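Local coordinates for ribose-phosphate pyrophosphokinase (PDB 5MP7), which probably catalyses transfer of the pyrophosphoryl group of ATP to the 1-hydroxyl of ribose 5-phosphate, making the central metabolite PRPP, at residues A[232-244]-A[265-279]. Numbering follows the deposited sequence.
With ACT (acetate ion), chain D.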
# COMPACT_ATOMS: atom_id res chain seq x y z
N MET A 232 -54.65 -34.36 -10.36
CA MET A 232 -54.01 -33.08 -10.14
C MET A 232 -53.81 -32.35 -11.45
O MET A 232 -53.79 -32.97 -12.50
CB MET A 232 -52.66 -33.27 -9.46
CG MET A 232 -51.59 -33.84 -10.35
SD MET A 232 -49.98 -33.85 -9.56
CE MET A 232 -50.19 -35.17 -8.34
N ILE A 233 -53.62 -31.05 -11.37
CA ILE A 233 -53.18 -30.27 -12.51
C ILE A 233 -51.87 -29.64 -12.11
O ILE A 233 -51.85 -28.86 -11.15
CB ILE A 233 -54.17 -29.16 -12.83
CG1 ILE A 233 -55.56 -29.74 -13.10
CG2 ILE A 233 -53.71 -28.37 -14.04
CD1 ILE A 233 -56.68 -28.73 -12.96
N ASP A 234 -50.80 -29.95 -12.83
CA ASP A 234 -49.51 -29.36 -12.54
C ASP A 234 -49.14 -28.19 -13.47
O ASP A 234 -49.30 -27.04 -13.08
CB ASP A 234 -48.41 -30.42 -12.48
CG ASP A 234 -47.10 -29.86 -12.01
OD1 ASP A 234 -47.08 -28.78 -11.41
OD2 ASP A 234 -46.09 -30.51 -12.22
N THR A 235 -48.59 -28.46 -14.66
CA THR A 235 -48.23 -27.38 -15.63
C THR A 235 -49.39 -27.09 -16.59
O THR A 235 -49.40 -26.05 -17.24
CB THR A 235 -47.01 -27.75 -16.48
OG1 THR A 235 -47.27 -29.01 -17.15
CG2 THR A 235 -45.80 -27.90 -15.59
N GLY A 236 -50.37 -28.01 -16.63
CA GLY A 236 -51.54 -27.86 -17.48
C GLY A 236 -51.32 -28.33 -18.92
O GLY A 236 -52.19 -28.15 -19.76
N GLY A 237 -50.18 -28.97 -19.20
CA GLY A 237 -49.85 -29.39 -20.57
C GLY A 237 -50.76 -30.49 -21.09
O GLY A 237 -51.37 -30.35 -22.13
N THR A 238 -50.83 -31.58 -20.34
CA THR A 238 -51.64 -32.73 -20.70
C THR A 238 -53.08 -32.34 -20.76
O THR A 238 -53.77 -32.71 -21.69
CB THR A 238 -51.51 -33.86 -19.64
OG1 THR A 238 -50.21 -34.45 -19.72
CG2 THR A 238 -52.60 -34.95 -19.76
N ILE A 239 -53.55 -31.63 -19.75
CA ILE A 239 -54.95 -31.28 -19.68
C ILE A 239 -55.35 -30.28 -20.78
O ILE A 239 -56.42 -30.45 -21.35
CB ILE A 239 -55.34 -30.84 -18.25
CG1 ILE A 239 -55.34 -32.07 -17.36
CG2 ILE A 239 -56.73 -30.24 -18.20
CD1 ILE A 239 -55.35 -31.77 -15.88
N ALA A 240 -54.51 -29.29 -21.07
CA ALA A 240 -54.82 -28.35 -22.15
C ALA A 240 -54.86 -29.07 -23.48
O ALA A 240 -55.73 -28.81 -24.28
CB ALA A 240 -53.83 -27.21 -22.22
N GLY A 241 -53.93 -30.01 -23.69
CA GLY A 241 -53.92 -30.84 -24.88
C GLY A 241 -55.22 -31.61 -25.05
O GLY A 241 -55.76 -31.70 -26.16
N ALA A 242 -55.74 -32.14 -23.95
CA ALA A 242 -56.96 -32.89 -24.00
C ALA A 242 -58.17 -32.01 -24.35
O ALA A 242 -59.07 -32.45 -25.05
CB ALA A 242 -57.18 -33.63 -22.69
N VAL A 243 -58.18 -30.79 -23.87
CA VAL A 243 -59.28 -29.87 -24.15
C VAL A 243 -59.35 -29.60 -25.64
O VAL A 243 -60.42 -29.66 -26.22
CB VAL A 243 -59.12 -28.54 -23.41
CG1 VAL A 243 -60.11 -27.49 -23.91
CG2 VAL A 243 -59.35 -28.78 -21.92
N ASN A 244 -58.19 -29.31 -26.22
CA ASN A 244 -58.09 -29.00 -27.63
C ASN A 244 -58.52 -30.19 -28.51
O ASN A 244 -59.19 -30.03 -29.52
CB ASN A 244 -56.65 -28.59 -27.95
CG ASN A 244 -56.35 -28.64 -29.44
OD1 ASN A 244 -56.96 -27.91 -30.19
ND2 ASN A 244 -55.45 -29.54 -29.87
N ASP A 265 -46.23 -22.66 -12.96
CA ASP A 265 -45.74 -22.06 -14.22
C ASP A 265 -46.83 -21.36 -15.04
O ASP A 265 -47.48 -20.43 -14.52
CB ASP A 265 -44.76 -23.00 -15.00
CG ASP A 265 -45.30 -24.44 -15.24
OD1 ASP A 265 -45.08 -25.35 -14.44
OD2 ASP A 265 -45.89 -24.69 -16.28
N PRO A 266 -47.06 -21.81 -16.29
CA PRO A 266 -48.00 -21.20 -17.19
C PRO A 266 -49.40 -21.81 -17.11
O PRO A 266 -50.24 -21.48 -17.96
CB PRO A 266 -47.36 -21.51 -18.54
CG PRO A 266 -46.80 -22.86 -18.33
CD PRO A 266 -46.52 -23.02 -16.91
N ALA A 267 -49.66 -22.69 -16.13
CA ALA A 267 -50.93 -23.40 -16.08
C ALA A 267 -52.12 -22.47 -15.97
O ALA A 267 -53.07 -22.65 -16.67
CB ALA A 267 -50.96 -24.40 -14.94
N PRO A 268 -52.04 -21.45 -15.12
CA PRO A 268 -53.16 -20.49 -15.07
C PRO A 268 -53.47 -19.82 -16.41
O PRO A 268 -54.60 -19.77 -16.84
CB PRO A 268 -52.70 -19.47 -14.05
CG PRO A 268 -51.69 -20.20 -13.24
CD PRO A 268 -50.97 -21.09 -14.18
N GLN A 269 -52.44 -19.34 -17.07
CA GLN A 269 -52.56 -18.75 -18.39
C GLN A 269 -53.04 -19.78 -19.45
O GLN A 269 -53.91 -19.50 -20.27
CB GLN A 269 -51.20 -18.18 -18.73
CG GLN A 269 -50.96 -18.00 -20.22
CD GLN A 269 -51.12 -16.54 -20.56
OE1 GLN A 269 -50.34 -15.70 -20.06
NE2 GLN A 269 -52.15 -16.20 -21.33
N ARG A 270 -52.45 -20.97 -19.41
CA ARG A 270 -52.78 -22.11 -20.28
C ARG A 270 -54.24 -22.52 -20.17
O ARG A 270 -54.95 -22.66 -21.19
CB ARG A 270 -51.86 -23.31 -19.96
CG ARG A 270 -50.64 -23.35 -20.89
CD ARG A 270 -50.47 -24.74 -21.49
NE ARG A 270 -49.57 -25.53 -20.70
CZ ARG A 270 -48.25 -25.67 -20.87
NH1 ARG A 270 -47.58 -25.02 -21.82
NH2 ARG A 270 -47.60 -26.45 -20.02
N LEU A 271 -54.72 -22.66 -18.94
CA LEU A 271 -56.09 -23.07 -18.69
C LEU A 271 -57.15 -22.01 -18.97
O LEU A 271 -58.23 -22.31 -19.49
CB LEU A 271 -56.24 -23.56 -17.28
CG LEU A 271 -55.39 -24.79 -16.96
CD1 LEU A 271 -55.46 -25.05 -15.46
CD2 LEU A 271 -55.88 -26.00 -17.71
N ALA A 272 -56.82 -20.76 -18.65
CA ALA A 272 -57.70 -19.63 -18.96
C ALA A 272 -57.90 -19.42 -20.47
O ALA A 272 -58.99 -19.04 -20.89
CB ALA A 272 -57.16 -18.35 -18.32
N GLU A 273 -56.86 -19.69 -21.27
CA GLU A 273 -56.86 -19.52 -22.73
C GLU A 273 -57.34 -20.73 -23.48
O GLU A 273 -57.70 -20.63 -24.65
CB GLU A 273 -55.48 -19.19 -23.26
CG GLU A 273 -55.05 -17.76 -22.95
CD GLU A 273 -53.60 -17.49 -23.32
OE1 GLU A 273 -52.94 -18.36 -23.92
OE2 GLU A 273 -53.10 -16.40 -22.94
N CYS A 274 -57.37 -21.89 -22.84
CA CYS A 274 -57.95 -23.06 -23.49
C CYS A 274 -59.49 -22.91 -23.40
O CYS A 274 -60.04 -22.08 -22.67
CB CYS A 274 -57.46 -24.37 -22.86
SG CYS A 274 -58.34 -24.90 -21.36
N GLY A 275 -60.21 -23.72 -24.13
CA GLY A 275 -61.64 -23.47 -24.21
C GLY A 275 -62.48 -23.72 -22.96
O GLY A 275 -63.69 -23.52 -23.01
N ALA A 276 -61.90 -24.23 -21.88
CA ALA A 276 -62.74 -24.83 -20.85
C ALA A 276 -63.64 -23.82 -20.18
O ALA A 276 -63.24 -22.74 -19.86
CB ALA A 276 -61.89 -25.53 -19.82
N ARG A 277 -64.88 -24.22 -19.99
CA ARG A 277 -65.89 -23.40 -19.38
C ARG A 277 -65.64 -23.24 -17.88
O ARG A 277 -65.93 -22.21 -17.31
CB ARG A 277 -67.25 -24.04 -19.59
CG ARG A 277 -68.38 -23.08 -19.47
CD ARG A 277 -69.72 -23.73 -19.20
NE ARG A 277 -70.32 -23.04 -18.04
CZ ARG A 277 -71.61 -22.91 -17.76
NH1 ARG A 277 -72.58 -23.32 -18.59
NH2 ARG A 277 -71.94 -22.30 -16.62
N GLU A 278 -65.19 -24.31 -17.23
CA GLU A 278 -64.94 -24.28 -15.80
C GLU A 278 -63.77 -25.20 -15.41
O GLU A 278 -63.55 -26.22 -16.06
CB GLU A 278 -66.20 -24.68 -15.03
CG GLU A 278 -66.15 -24.16 -13.61
CD GLU A 278 -67.44 -24.35 -12.82
OE1 GLU A 278 -68.48 -24.79 -13.39
OE2 GLU A 278 -67.42 -23.98 -11.62
N VAL A 279 -63.01 -24.79 -14.40
CA VAL A 279 -61.95 -25.60 -13.83
C VAL A 279 -62.22 -25.67 -12.33
O VAL A 279 -62.30 -24.65 -11.69
CB VAL A 279 -60.59 -25.01 -14.08
CG1 VAL A 279 -59.53 -25.93 -13.51
CG2 VAL A 279 -60.34 -24.82 -15.55
C ACT D . -49.21 -31.75 -16.51
O ACT D . -50.43 -31.38 -16.48
OXT ACT D . -48.29 -31.14 -15.92
CH3 ACT D . -48.76 -32.97 -17.27
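Where Thr235 meets Ala267 and Arg270, the threonine also grips acetate OXT twice: Thr235 OG1 donates to it at 2.7 Å, and Thr235 N adds a nearly straight bond (163°). The loop 234-238, predicted to bind ribose 5-phosphate, belongs to the PRPP-binding motif of the type I phosphoribosyltransferase fold, and an acetate lodged here illustrates how such a loop offers an anion backbone N-H groups and a hydroxyl just before a helix begins. Gly236 N reaches the other oxygen only weakly. OG1 can join in because it stands between the backbone N and the carbonyl carbon of Thr235 (chi1 56°).

From the other segment, helix 267-273 packs against the loop through Ala267 and Arg270. Ala267 CB presses on Thr235 O at 3.2 Å, and Arg270 NH2 gives the same oxygen a weak, bent hydrogen bond (3.3 Å). Bends at chi2 and chi3 fold the arginine back so that Pro266 CG lies over one guanidinium face, towards its rim, while Thr235 OG1 lies in plane at the edge. Asp234, by contrast, bonds Ser264 through OD1.

Behind the loop, helices 237-244 and 267-273 run almost parallel, 9° apart with axes 9.8 Å from each other. Leu271 CD1 meets Ile233 CG2 at 4.0 Å, and Ile233 CD1 continues to Val279 CG1 of strand 278-282. Val243, whose side chain also rests on Leu228 and Ile256 of the sheet, closes the far end: Cys274 SG sits against both its methyls, CG1 and CG2, at 4.0 Å from each.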